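Local coordinates for protein putative Acetyltransferase (Lactobacillus plantarum WCFS1, PDB 3EFA) that probably transfers an acetyl group from acetyl-coenzyme A to an amine, as a putative N-acetyltransferase of the GNAT superfamily, at residues Ala13-Ala18 and Asp42-Glu47; Ala49-Gln54 and Pro58-Arg63. All coordinates share one frame; numbering follows the deposited sequence. Where two conformers were deposited one is given.

Interaction 1. Residues Ala13-Ala18 and Asp42-Glu47; sequences ANRAAA and DTDQCE
A salt bridge between Arg15 and Asp44 at the protein surface joins the first turns of helix 12-29 to the loop that leads from helix 34-37 into strand 48-52. The two backbones stay well apart, the nearest CA atoms being those of Arg15 and Glu47 at 7.7 Å, and the long arginine side chain spans the gap. With CG swung away from the backbone N (chi1 -158°) and a bend further out at chi3 (80°), it delivers the guanidinium to Asp44. NH2 of Arg15 lies 3.2 Å from OD1 of Asp44, yet this oxygen sits over one face of the guanidinium, toward its rim, and no N-H is aimed at it. The attraction is therefore one of charges alone, with the guanidinium and carboxylate planes inclined at 43°. Asp44 is modelled in two conformers and the bridge is described for one, so this exposed tie is probably not permanent. On the loop side the acid is carried by a type I beta turn, Thr43 to Cys46, closed by Cys46 N to Thr43 O at 3.2 Å. An ST turn reinforces it, since OG1 of Thr43 accepts from Gln45 N at 3.1 Å. Were Arg15 shortened to an alanine, the Asp44 carboxylate would probably lose this cationic partner, and the turn its side-chain link to the helix. NH1 of the arginine also makes a weak hydrogen bond to the carbonyl of Ala10.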
ATOM      1  N   ALA A  13      11.040  31.353  -0.799  1.00 36.21           N
ATOM      2  CA  ALA A  13       9.720  31.971  -0.965  1.00 40.57           C
ATOM      3  C   ALA A  13       8.577  30.960  -1.198  1.00 42.05           C
ATOM      4  O   ALA A  13       7.533  31.047  -0.557  1.00 38.17           O
ATOM      5  CB  ALA A  13       9.753  33.026  -2.084  1.00 34.67           C
ATOM      6  N   ASN A  14       8.773  30.012  -2.110  1.00 37.43           N
ATOM      7  CA  ASN A  14       7.757  28.991  -2.377  1.00 44.44           C
ATOM      8  C   ASN A  14       7.564  28.022  -1.188  1.00 45.77           C
ATOM      9  O   ASN A  14       6.448  27.594  -0.874  1.00 40.61           O
ATOM     10  CB  ASN A  14       8.095  28.213  -3.658  1.00 39.32           C
ATOM     11  CG  ASN A  14       6.885  27.482  -4.242  1.00 44.29           C
ATOM     12  OD1 ASN A  14       5.850  28.097  -4.539  1.00 39.78           O
ATOM     13  ND2 ASN A  14       7.017  26.168  -4.426  1.00 34.15           N
ATOM     14  N   ARG A  15       8.672  27.686  -0.544  1.00 37.36           N
ATOM     15  CA  ARG A  15       8.691  26.885   0.670  1.00 33.05           C
ATOM     16  C   ARG A  15       7.872  27.566   1.770  1.00 41.35           C
ATOM     17  O   ARG A  15       7.101  26.913   2.498  1.00 39.06           O
ATOM     18  CB  ARG A  15      10.140  26.796   1.128  1.00 44.52           C
ATOM     19  CG  ARG A  15      10.477  25.653   2.012  1.00 50.79           C
ATOM     20  CD  ARG A  15      11.948  25.337   1.850  1.00 51.53           C
ATOM     21  NE  ARG A  15      12.808  26.225   2.609  1.00 43.59           N
ATOM     22  CZ  ARG A  15      13.969  26.696   2.158  1.00 57.53           C
ATOM     23  NH1 ARG A  15      14.395  26.375   0.942  1.00 59.52           N
ATOM     24  NH2 ARG A  15      14.697  27.506   2.917  1.00 61.20           N
ATOM     25  N   ALA A  16       8.045  28.885   1.876  1.00 37.69           N
ATOM     26  CA  ALA A  16       7.340  29.684   2.865  1.00 42.72           C
ATOM     27  C   ALA A  16       5.831  29.646   2.633  1.00 42.10           C
ATOM     28  O   ALA A  16       5.059  29.460   3.570  1.00 35.80           O
ATOM     29  CB  ALA A  16       7.863  31.154   2.864  1.00 48.72           C
ATOM     30  N   ALA A  17       5.425  29.844   1.384  1.00 28.77           N
ATOM     31  CA  ALA A  17       4.027  29.762   1.006  1.00 40.91           C
ATOM     32  C   ALA A  17       3.388  28.424   1.446  1.00 42.49           C
ATOM     33  O   ALA A  17       2.284  28.396   2.018  1.00 33.37           O
ATOM     34  CB  ALA A  17       3.877  29.961  -0.520  1.00 34.20           C
ATOM     35  N   ALA A  18       4.093  27.325   1.180  1.00 38.30           N
ATOM     36  CA  ALA A  18       3.610  25.986   1.514  1.00 33.09           C
ATOM     37  C   ALA A  18       3.495  25.791   3.035  1.00 40.46           C
ATOM     38  O   ALA A  18       2.507  25.231   3.505  1.00 39.26           O
ATOM     39  CB  ALA A  18       4.499  24.937   0.910  1.00 30.70           C
ATOM     40  N   ASP A  42      10.891  17.674   5.715  1.00 39.69           N
ATOM     41  CA  ASP A  42      10.871  19.107   5.403  1.00 44.80           C
ATOM     42  C   ASP A  42      12.260  19.718   5.527  1.00 46.62           C
ATOM     43  O   ASP A  42      12.574  20.310   6.552  1.00 43.00           O
ATOM     44  CB  ASP A  42       9.895  19.859   6.310  1.00 36.35           C
ATOM     45  CG  ASP A  42       8.448  19.570   5.968  1.00 39.51           C
ATOM     46  OD1 ASP A  42       8.083  19.738   4.785  1.00 42.28           O
ATOM     47  OD2 ASP A  42       7.679  19.188   6.877  1.00 40.13           O
ATOM     48  N   THR A  43      13.074  19.554   4.481  1.00 49.93           N
ATOM     49  CA  THR A  43      14.422  20.117   4.401  1.00 50.88           C
ATOM     50  C   THR A  43      14.474  21.198   3.313  1.00 60.58           C
ATOM     51  O   THR A  43      13.488  21.426   2.610  1.00 56.59           O
ATOM     52  CB  THR A  43      15.451  19.036   4.025  1.00 54.37           C
ATOM     53  OG1 THR A  43      15.277  18.682   2.647  1.00 55.84           O
ATOM     54  CG2 THR A  43      15.306  17.775   4.908  1.00 36.27           C
ATOM     55  N   ASP A  44      15.639  21.836   3.170  0.50 61.78           N
ATOM     56  CA  ASP A  44      15.889  22.860   2.147  0.50 59.09           C
ATOM     57  C   ASP A  44      15.804  22.310   0.733  0.50 56.92           C
ATOM     58  O   ASP A  44      15.638  23.059  -0.232  0.50 56.94           O
ATOM     59  CB  ASP A  44      17.291  23.445   2.323  0.50 55.18           C
ATOM     60  CG  ASP A  44      17.392  24.351   3.512  0.50 50.06           C
ATOM     61  OD1 ASP A  44      16.359  24.943   3.872  0.50 58.48           O
ATOM     62  OD2 ASP A  44      18.499  24.469   4.080  0.50 45.96           O
ATOM     63  N   GLN A  45      15.950  20.998   0.627  1.00 49.53           N
ATOM     64  CA  GLN A  45      16.011  20.303  -0.654  0.50 55.41           C
ATOM     65  C   GLN A  45      14.648  19.778  -1.105  1.00 57.07           C
ATOM     66  O   GLN A  45      14.501  19.292  -2.240  1.00 48.51           O
ATOM     67  CB  GLN A  45      16.993  19.123  -0.577  0.50 61.86           C
ATOM     68  CG  GLN A  45      18.473  19.489  -0.702  0.50 67.12           C
ATOM     69  CD  GLN A  45      19.235  19.391   0.611  0.50 68.11           C
ATOM     70  OE1 GLN A  45      18.751  18.816   1.587  0.50 69.08           O
ATOM     71  NE2 GLN A  45      20.443  19.945   0.632  0.50 66.51           N
ATOM     72  N   CYS A  46      13.652  19.834  -0.215  1.00 53.11           N
ATOM     73  CA  CYS A  46      12.319  19.314  -0.543  1.00 41.64           C
ATOM     74  C   CYS A  46      11.556  20.274  -1.461  1.00 44.01           C
ATOM     75  O   CYS A  46      11.527  21.479  -1.212  1.00 35.30           O
ATOM     76  CB  CYS A  46      11.498  19.045   0.722  1.00 42.05           C
ATOM     77  SG  CYS A  46       9.909  18.163   0.426  1.00 39.58           S
ATOM     78  N   GLU A  47      10.941  19.738  -2.516  1.00 42.44           N
ATOM     79  CA  GLU A  47      10.175  20.558  -3.462  1.00 43.77           C
ATOM     80  C   GLU A  47       8.680  20.590  -3.158  1.00 41.55           C
ATOM     81  O   GLU A  47       8.090  19.566  -2.819  1.00 38.76           O
ATOM     82  CB  GLU A  47      10.419  20.082  -4.895  1.00 40.64           C
ATOM     83  CG  GLU A  47      11.864  20.309  -5.339  1.00 49.72           C
ATOM     84  CD  GLU A  47      12.142  19.881  -6.767  1.00 48.96           C
ATOM     85  OE1 GLU A  47      11.909  18.693  -7.115  1.00 46.25           O
ATOM     86  OE2 GLU A  47      12.624  20.737  -7.538  1.00 53.61           O
TER

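Interaction 2. Residues Ala49-Gln54 and Pro58-Arg63; sequences AVLYLQ and PITTLR
Strand 49-52 and strand 58-63 run antiparallel, their N-to-C directions 147° apart and their axes approaching to 4.8 Å. Ala49 and Leu62 form a hydrogen-bonded pair linked in both directions, Ala49 N reaching Leu62 O at 2.9 Å. The ladder continues with Leu51 N to Thr60 O, a nearly straight bond (173° at the hydrogen), and Leu51 O takes the amide of Ile59. Beyond Leu51 the register slips by one residue, a beta bulge that sets Tyr52 against Pro58. Ala49 O is gripped twice: Leu62 N approaches in the carbonyl plane, whereas OG1 of Thr61 donates from above it at 3.0 Å. With chi1 at -176°, OG1 of Thr61 points away from its own amide and over the carbonyl of Ala49.

On the face carrying Val50, Tyr52 and Pro58, CG1 of Val50 lies over one side of the tyrosine ring near its rim and also meets CB of Pro58 at 3.7 Å. The proline touches CE1 of the ring as well, while the phenol OH hydrogen-bonds to OD1 of Asn14 in helix 12-29. On the opposite face, CB of Leu51 packs on CG2 of Thr60 at 3.6 Å, and CD2 of Leu51 runs alongside CG1 of Ile59. Leu53 comes at about a right angle to Ile59, its CG 3.9 Å from CD1. Helix 12-29 lies against the Val50, Tyr52 and Pro58 face and helix 88-102, through Trp88, against the other; the hairpin of strands 48-52 and 57-66, continued by strand 71-79, is the antiparallel part of the GNAT sheet.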
ATOM      1  N   ALA A  49       4.636  22.056  -4.448  1.00 40.82           N
ATOM      2  CA  ALA A  49       3.800  22.613  -5.511  1.00 36.31           C
ATOM      3  C   ALA A  49       2.829  23.635  -4.919  1.00 34.53           C
ATOM      4  O   ALA A  49       2.071  23.296  -4.011  1.00 34.60           O
ATOM      5  CB  ALA A  49       3.022  21.488  -6.256  1.00 30.90           C
ATOM      6  N   VAL A  50       2.847  24.872  -5.434  1.00 39.01           N
ATOM      7  CA  VAL A  50       1.960  25.931  -4.941  1.00 30.97           C
ATOM      8  C   VAL A  50       1.204  26.658  -6.065  1.00 38.23           C
ATOM      9  O   VAL A  50       1.819  27.086  -7.054  1.00 39.91           O
ATOM     10  CB  VAL A  50       2.747  26.981  -4.072  1.00 43.02           C
ATOM     11  CG1 VAL A  50       1.818  28.078  -3.534  1.00 30.94           C
ATOM     12  CG2 VAL A  50       3.481  26.311  -2.932  1.00 31.90           C
ATOM     13  N   LEU A  51      -0.119  26.801  -5.908  1.00 37.49           N
ATOM     14  CA  LEU A  51      -0.953  27.579  -6.846  1.00 38.24           C
ATOM     15  C   LEU A  51      -1.268  28.989  -6.308  1.00 39.75           C
ATOM     16  O   LEU A  51      -1.810  29.147  -5.211  1.00 42.23           O
ATOM     17  CB  LEU A  51      -2.250  26.822  -7.208  1.00 41.70           C
ATOM     18  CG  LEU A  51      -3.147  27.351  -8.359  1.00 53.54           C
ATOM     19  CD1 LEU A  51      -3.955  26.238  -9.064  1.00 38.59           C
ATOM     20  CD2 LEU A  51      -4.090  28.522  -7.938  1.00 38.08           C
ATOM     21  N   TYR A  52      -0.920  30.006  -7.092  1.00 43.44           N
ATOM     22  CA  TYR A  52      -1.099  31.421  -6.718  1.00 40.28           C
ATOM     23  C   TYR A  52      -2.171  32.119  -7.588  1.00 45.82           C
ATOM     24  O   TYR A  52      -2.155  32.007  -8.827  1.00 46.79           O
ATOM     25  CB  TYR A  52       0.217  32.183  -6.912  1.00 39.82           C
ATOM     26  CG  TYR A  52       1.408  31.705  -6.095  1.00 44.01           C
ATOM     27  CD1 TYR A  52       1.775  32.357  -4.914  1.00 40.53           C
ATOM     28  CD2 TYR A  52       2.196  30.627  -6.521  1.00 46.02           C
ATOM     29  CE1 TYR A  52       2.874  31.935  -4.164  1.00 35.41           C
ATOM     30  CE2 TYR A  52       3.305  30.198  -5.779  1.00 38.43           C
ATOM     31  CZ  TYR A  52       3.639  30.862  -4.600  1.00 43.89           C
ATOM     32  OH  TYR A  52       4.736  30.454  -3.852  1.00 39.41           O
ATOM     33  N   LEU A  53      -3.101  32.836  -6.962  1.00 39.49           N
ATOM     34  CA  LEU A  53      -4.007  33.680  -7.748  1.00 50.17           C
ATOM     35  C   LEU A  53      -3.279  34.969  -8.093  1.00 58.72           C
ATOM     36  O   LEU A  53      -3.368  35.474  -9.211  1.00 62.80           O
ATOM     37  CB  LEU A  53      -5.286  34.004  -6.988  1.00 51.44           C
ATOM     38  CG  LEU A  53      -6.299  32.874  -6.868  1.00 54.91           C
ATOM     39  CD1 LEU A  53      -7.633  33.443  -6.423  1.00 54.35           C
ATOM     40  CD2 LEU A  53      -6.443  32.147  -8.196  1.00 58.05           C
ATOM     41  N   GLN A  54      -2.560  35.493  -7.108  1.00 54.44           N
ATOM     42  CA  GLN A  54      -1.676  36.622  -7.309  1.00 57.30           C
ATOM     43  C   GLN A  54      -0.358  36.242  -6.658  1.00 59.33           C
ATOM     44  O   GLN A  54      -0.285  35.230  -5.945  1.00 53.23           O
ATOM     45  CB  GLN A  54      -2.241  37.879  -6.648  1.00 70.33           C
ATOM     46  CG  GLN A  54      -3.711  38.144  -6.924  1.00 74.96           C
ATOM     47  CD  GLN A  54      -4.277  39.214  -6.008  1.00 82.99           C
ATOM     48  OE1 GLN A  54      -3.544  39.845  -5.237  1.00 80.01           O
ATOM     49  NE2 GLN A  54      -5.590  39.418  -6.078  1.00 87.44           N
ATOM     50  N   PRO A  58      -0.942  32.806  -2.291  1.00 38.69           N
ATOM     51  CA  PRO A  58      -0.998  31.352  -2.505  1.00 41.36           C
ATOM     52  C   PRO A  58      -2.310  30.803  -1.944  1.00 41.96           C
ATOM     53  O   PRO A  58      -2.720  31.278  -0.884  1.00 38.53           O
ATOM     54  CB  PRO A  58       0.193  30.831  -1.695  1.00 33.40           C
ATOM     55  CG  PRO A  58       0.421  31.846  -0.620  1.00 33.48           C
ATOM     56  CD  PRO A  58      -0.082  33.183  -1.152  1.00 35.25           C
ATOM     57  N   ILE A  59      -2.955  29.851  -2.623  1.00 38.45           N
ATOM     58  CA  ILE A  59      -4.254  29.334  -2.154  1.00 38.67           C
ATOM     59  C   ILE A  59      -4.373  27.807  -1.981  1.00 40.34           C
ATOM     60  O   ILE A  59      -5.238  27.325  -1.235  1.00 36.21           O
ATOM     61  CB  ILE A  59      -5.450  29.840  -3.013  1.00 39.31           C
ATOM     62  CG1 ILE A  59      -5.377  29.291  -4.437  1.00 41.51           C
ATOM     63  CG2 ILE A  59      -5.531  31.364  -3.009  1.00 34.95           C
ATOM     64  CD1 ILE A  59      -6.706  29.398  -5.196  1.00 41.54           C
ATOM     65  N   THR A  60      -3.529  27.043  -2.662  1.00 33.02           N
ATOM     66  CA  THR A  60      -3.546  25.599  -2.486  1.00 35.26           C
ATOM     67  C   THR A  60      -2.133  25.033  -2.700  1.00 42.78           C
ATOM     68  O   THR A  60      -1.318  25.651  -3.403  1.00 37.69           O
ATOM     69  CB  THR A  60      -4.645  24.927  -3.389  1.00 40.23           C
ATOM     70  OG1 THR A  60      -4.834  23.558  -3.005  1.00 35.36           O
ATOM     71  CG2 THR A  60      -4.285  25.017  -4.880  1.00 31.25           C
ATOM     72  N   THR A  61      -1.833  23.895  -2.063  1.00 35.10           N
ATOM     73  CA  THR A  61      -0.474  23.335  -2.072  1.00 31.72           C
ATOM     74  C   THR A  61      -0.432  21.812  -1.910  1.00 30.10           C
ATOM     75  O   THR A  61      -1.352  21.205  -1.367  1.00 37.43           O
ATOM     76  CB  THR A  61       0.426  23.968  -0.949  1.00 36.47           C
ATOM     77  OG1 THR A  61       1.765  23.466  -1.053  1.00 32.68           O
ATOM     78  CG2 THR A  61      -0.104  23.620   0.437  1.00 32.15           C
ATOM     79  N   LEU A  62       0.650  21.209  -2.384  1.00 34.33           N
ATOM     80  CA  LEU A  62       0.974  19.814  -2.069  1.00 38.90           C
ATOM     81  C   LEU A  62       2.502  19.597  -1.998  1.00 38.95           C
ATOM     82  O   LEU A  62       3.277  20.395  -2.537  1.00 36.12           O
ATOM     83  CB  LEU A  62       0.303  18.844  -3.062  1.00 45.27           C
ATOM     84  CG  LEU A  62       0.693  18.826  -4.549  1.00 44.55           C
ATOM     85  CD1 LEU A  62       2.008  18.080  -4.796  1.00 36.59           C
ATOM     86  CD2 LEU A  62      -0.431  18.205  -5.379  1.00 35.88           C
ATOM     87  N   ARG A  63       2.927  18.532  -1.322  1.00 39.09           N
ATOM     88  CA  ARG A  63       4.350  18.235  -1.165  1.00 33.20           C
ATOM     89  C   ARG A  63       4.785  17.092  -2.094  1.00 38.57           C
ATOM     90  O   ARG A  63       4.139  16.030  -2.153  1.00 35.35           O
ATOM     91  CB  ARG A  63       4.682  17.900   0.307  1.00 36.41           C
ATOM     92  CG  ARG A  63       6.197  17.658   0.596  1.00 38.63           C
ATOM     93  CD  ARG A  63       6.529  17.559   2.101  1.00 33.30           C
ATOM     94  NE  ARG A  63       6.184  16.252   2.682  1.00 38.59           N
ATOM     95  CZ  ARG A  63       6.461  15.869   3.931  1.00 40.27           C
ATOM     96  NH1 ARG A  63       7.103  16.693   4.769  1.00 34.65           N
ATOM     97  NH2 ARG A  63       6.101  14.651   4.345  1.00 34.51           N
TER

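The two contacts follow one another along the chain, interaction 1 closing at Glu47 just before interaction 2 opens at Ala49, and their centres are 12 Å apart. Interaction 1 lies at the surface, where helix 12-29 meets the loop feeding strand 48-52; interaction 2 is the buried hairpin that this strand makes with strand 57-66 inside the mixed sheet. Two polar links tie them, the Asn14-Tyr52 bond and a salt bridge from Asp42 OD1 to Arg63 NH1, with Asn14 and Ala17 also packing on the hairpin. Helix and entry loop are thus each tied to the hairpin, joining the first helix of this GNAT fold to its sheet.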